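Local coordinates for protein UDP-N-acetylglucosamine 3-dehydrogenase (Acidithiobacillus ferrooxidans, PDB 7BVJ) that catalyses the NAD(+)-dependent oxidation of the glucosamine 3-position of UDP-N-acetylglucosamine to a ketone, a step in lipid A biosynthesis, at residues 182-192 / 303-311. Sequence-based numbering, arbitrary orientation.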
loop_
_atom_site.group_PDB
_atom_site.type_symbol
_atom_site.label_atom_id
_atom_site.label_comp_id
_atom_site.label_asym_id
_atom_site.label_seq_id
_atom_site.Cartn_x
_atom_site.Cartn_y
_atom_site.Cartn_z
ATOM N N ALA A 182 -18.815 -0.247 10.577
ATOM C CA ALA A 182 -18.445 -1.332 9.682
ATOM C C ALA A 182 -19.339 -2.535 9.940
ATOM O O ALA A 182 -19.966 -2.663 10.999
ATOM C CB ALA A 182 -16.965 -1.709 9.845
ATOM N N VAL A 183 -19.398 -3.408 8.931
ATOM C CA VAL A 183 -20.039 -4.710 9.028
ATOM C C VAL A 183 -19.077 -5.741 8.466
ATOM O O VAL A 183 -18.200 -5.433 7.649
ATOM C CB VAL A 183 -21.380 -4.778 8.273
ATOM C CG1 VAL A 183 -22.331 -3.743 8.807
ATOM C CG2 VAL A 183 -21.151 -4.588 6.760
ATOM N N GLY A 184 -19.266 -6.979 8.906
ATOM C CA GLY A 184 -18.442 -8.080 8.454
ATOM C C GLY A 184 -19.280 -9.324 8.271
ATOM O O GLY A 184 -20.324 -9.493 8.900
ATOM N N VAL A 185 -18.820 -10.187 7.372
ATOM C CA VAL A 185 -19.434 -11.487 7.137
ATOM C C VAL A 185 -18.324 -12.536 7.172
ATOM O O VAL A 185 -17.332 -12.428 6.431
ATOM C CB VAL A 185 -20.207 -11.531 5.806
ATOM C CG1 VAL A 185 -20.697 -12.934 5.527
ATOM C CG2 VAL A 185 -21.388 -10.557 5.834
ATOM N N ALA A 186 -18.486 -13.528 8.052
ATOM C CA ALA A 186 -17.537 -14.623 8.264
ATOM C C ALA A 186 -18.196 -15.925 7.815
ATOM O O ALA A 186 -19.057 -16.464 8.510
ATOM C CB ALA A 186 -17.114 -14.690 9.730
ATOM N N ALA A 187 -17.789 -16.437 6.657
ATOM C CA ALA A 187 -18.314 -17.699 6.142
ATOM C C ALA A 187 -17.410 -18.897 6.436
ATOM O O ALA A 187 -17.895 -19.947 6.868
ATOM C CB ALA A 187 -18.543 -17.594 4.629
ATOM N N VAL A 188 -16.106 -18.773 6.188
ATOM C CA VAL A 188 -15.214 -19.927 6.304
ATOM C C VAL A 188 -14.844 -20.168 7.759
ATOM O O VAL A 188 -14.895 -21.303 8.253
ATOM C CB VAL A 188 -13.960 -19.714 5.434
ATOM C CG1 VAL A 188 -12.994 -20.884 5.587
ATOM C CG2 VAL A 188 -14.352 -19.499 3.967
ATOM N N THR A 189 -14.496 -19.093 8.467
ATOM C CA THR A 189 -14.038 -19.136 9.846
ATOM C C THR A 189 -14.794 -18.108 10.670
ATOM O O THR A 189 -15.820 -17.588 10.225
ATOM C CB THR A 189 -12.527 -18.875 9.936
ATOM O OG1 THR A 189 -12.249 -17.536 9.509
ATOM C CG2 THR A 189 -11.758 -19.847 9.059
ATOM N N ASP A 190 -14.311 -17.831 11.882
ATOM C CA ASP A 190 -14.765 -16.699 12.680
ATOM C C ASP A 190 -14.211 -15.359 12.196
ATOM O O ASP A 190 -14.696 -14.312 12.646
ATOM C CB ASP A 190 -14.354 -16.910 14.136
ATOM C CG ASP A 190 -12.855 -17.195 14.288
ATOM O OD1 ASP A 190 -12.261 -17.895 13.423
ATOM O OD2 ASP A 190 -12.269 -16.701 15.280
ATOM N N LYS A 191 -13.185 -15.372 11.340
ATOM C CA LYS A 191 -12.600 -14.156 10.787
ATOM C C LYS A 191 -13.413 -13.691 9.593
ATOM O O LYS A 191 -13.893 -14.508 8.802
ATOM C CB LYS A 191 -11.161 -14.395 10.325
ATOM C CG LYS A 191 -10.205 -14.754 11.430
ATOM C CD LYS A 191 -10.129 -13.644 12.444
ATOM C CE LYS A 191 -9.152 -13.982 13.548
ATOM N NZ LYS A 191 -9.433 -13.178 14.775
ATOM N N ALA A 192 -13.524 -12.373 9.441
ATOM C CA ALA A 192 -14.314 -11.812 8.353
ATOM C C ALA A 192 -13.782 -12.311 7.018
ATOM O O ALA A 192 -12.569 -12.318 6.787
ATOM C CB ALA A 192 -14.276 -10.278 8.408
ATOM N N VAL A 303 -11.311 0.221 11.800
ATOM C CA VAL A 303 -12.240 -0.573 11.002
ATOM C C VAL A 303 -12.288 -2.011 11.516
ATOM O O VAL A 303 -13.363 -2.585 11.689
ATOM C CB VAL A 303 -11.872 -0.526 9.508
ATOM C CG1 VAL A 303 -12.723 -1.554 8.752
ATOM C CG2 VAL A 303 -12.113 0.892 8.920
ATOM N N ARG A 304 -11.121 -2.622 11.737
ATOM C CA ARG A 304 -11.095 -4.025 12.132
ATOM C C ARG A 304 -11.771 -4.238 13.480
ATOM O O ARG A 304 -12.471 -5.231 13.676
ATOM C CB ARG A 304 -9.659 -4.537 12.175
ATOM C CG ARG A 304 -9.579 -6.016 12.436
ATOM C CD ARG A 304 -8.198 -6.543 12.133
ATOM N NE ARG A 304 -7.241 -6.193 13.172
ATOM C CZ ARG A 304 -5.975 -6.600 13.166
ATOM N NH1 ARG A 304 -5.528 -7.369 12.178
ATOM N NH2 ARG A 304 -5.159 -6.253 14.148
ATOM N N VAL A 305 -11.559 -3.323 14.426
ATOM C CA VAL A 305 -12.220 -3.443 15.712
ATOM C C VAL A 305 -13.726 -3.381 15.522
ATOM O O VAL A 305 -14.479 -4.159 16.125
ATOM C CB VAL A 305 -11.721 -2.349 16.675
ATOM C CG1 VAL A 305 -12.752 -2.077 17.759
ATOM C CG2 VAL A 305 -10.378 -2.730 17.286
ATOM N N ALA A 306 -14.188 -2.470 14.662
ATOM C CA ALA A 306 -15.618 -2.377 14.386
ATOM C C ALA A 306 -16.140 -3.664 13.758
ATOM O O ALA A 306 -17.247 -4.114 14.070
ATOM C CB ALA A 306 -15.896 -1.184 13.472
ATOM N N VAL A 307 -15.358 -4.256 12.855
ATOM C CA VAL A 307 -15.792 -5.468 12.164
ATOM C C VAL A 307 -15.906 -6.620 13.153
ATOM O O VAL A 307 -16.922 -7.325 13.202
ATOM C CB VAL A 307 -14.826 -5.818 11.016
ATOM C CG1 VAL A 307 -15.109 -7.213 10.521
ATOM C CG2 VAL A 307 -14.909 -4.789 9.850
ATOM N N GLU A 308 -14.861 -6.818 13.960
ATOM C CA GLU A 308 -14.905 -7.877 14.962
ATOM C C GLU A 308 -16.014 -7.631 15.984
ATOM O O GLU A 308 -16.570 -8.587 16.533
ATOM C CB GLU A 308 -13.534 -8.021 15.639
ATOM C CG GLU A 308 -12.379 -8.164 14.606
ATOM C CD GLU A 308 -11.182 -8.996 15.078
ATOM O OE1 GLU A 308 -10.022 -8.553 14.881
ATOM O OE2 GLU A 308 -11.401 -10.105 15.623
ATOM N N ALA A 309 -16.367 -6.367 16.242
ATOM C CA ALA A 309 -17.481 -6.111 17.154
ATOM C C ALA A 309 -18.809 -6.511 16.518
ATOM O O ALA A 309 -19.645 -7.149 17.165
ATOM C CB ALA A 309 -17.504 -4.644 17.580
ATOM N N PHE A 310 -19.021 -6.139 15.250
ATOM C CA PHE A 310 -20.209 -6.608 14.531
ATOM C C PHE A 310 -20.324 -8.128 14.582
ATOM O O PHE A 310 -21.401 -8.673 14.848
ATOM C CB PHE A 310 -20.166 -6.144 13.074
ATOM C CG PHE A 310 -21.454 -6.361 12.310
ATOM C CD1 PHE A 310 -21.538 -7.343 11.345
ATOM C CD2 PHE A 310 -22.551 -5.535 12.509
ATOM C CE1 PHE A 310 -22.713 -7.544 10.624
ATOM C CE2 PHE A 310 -23.714 -5.725 11.782
ATOM C CZ PHE A 310 -23.795 -6.732 10.846
ATOM N N LEU A 311 -19.220 -8.829 14.315
ATOM C CA LEU A 311 -19.298 -10.271 14.147
ATOM C C LEU A 311 -19.558 -10.988 15.463
ATOM O O LEU A 311 -20.065 -12.114 15.451
ATOM C CB LEU A 311 -18.016 -10.798 13.499
ATOM C CG LEU A 311 -17.960 -10.590 11.986
ATOM C CD1 LEU A 311 -16.540 -10.686 11.451
ATOM C CD2 LEU A 311 -18.847 -11.591 11.305
#
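V307 divides its two methyls between A182 and the pair G184 and A192: CG2 meets CB of A182 at 3.7 Å, while CG1, anti to its own backbone N (chi1 168°), reaches CA of G184 and the methyl of A192. G184, with no side chain, leaves room for that CG1, consistent with the axes of the short segments approaching to 6.5 Å. The residue just before V307, A306, also rests its CB against that of A182. The setting is a helix packed on the face of the open mixed sheet, as in the C-terminal domain of Gfo/Idh/MocA enzymes: helix 290-312 lies against the end of strand 177-185, an outermost strand of that sheet, segments 303-311 and 182-185 crossing at -58°, and V307 also touches A195 on the adjoining strand. L311 splits its branches, CD1 going to the A192 methyl and CD2 to the A186 methyl (3.9 Å) and to O of G184. With only a methyl at this position, as in an alanine, A186 and A192 would probably lose the branches that bridge them and a gap would open there. CB of V183 sits over one face of the F310 ring, 3.9 Å from its centroid, a CH-pi contact, and CG1 follows across CE2 and CZ. At the polar rim, the K191 chain bends at chi2 (-61°) and brings NZ into a long salt bridge with OE2 of E308 (3.7 Å), while the backbone N of K191 donates to OG1 of T189, closing an ST turn.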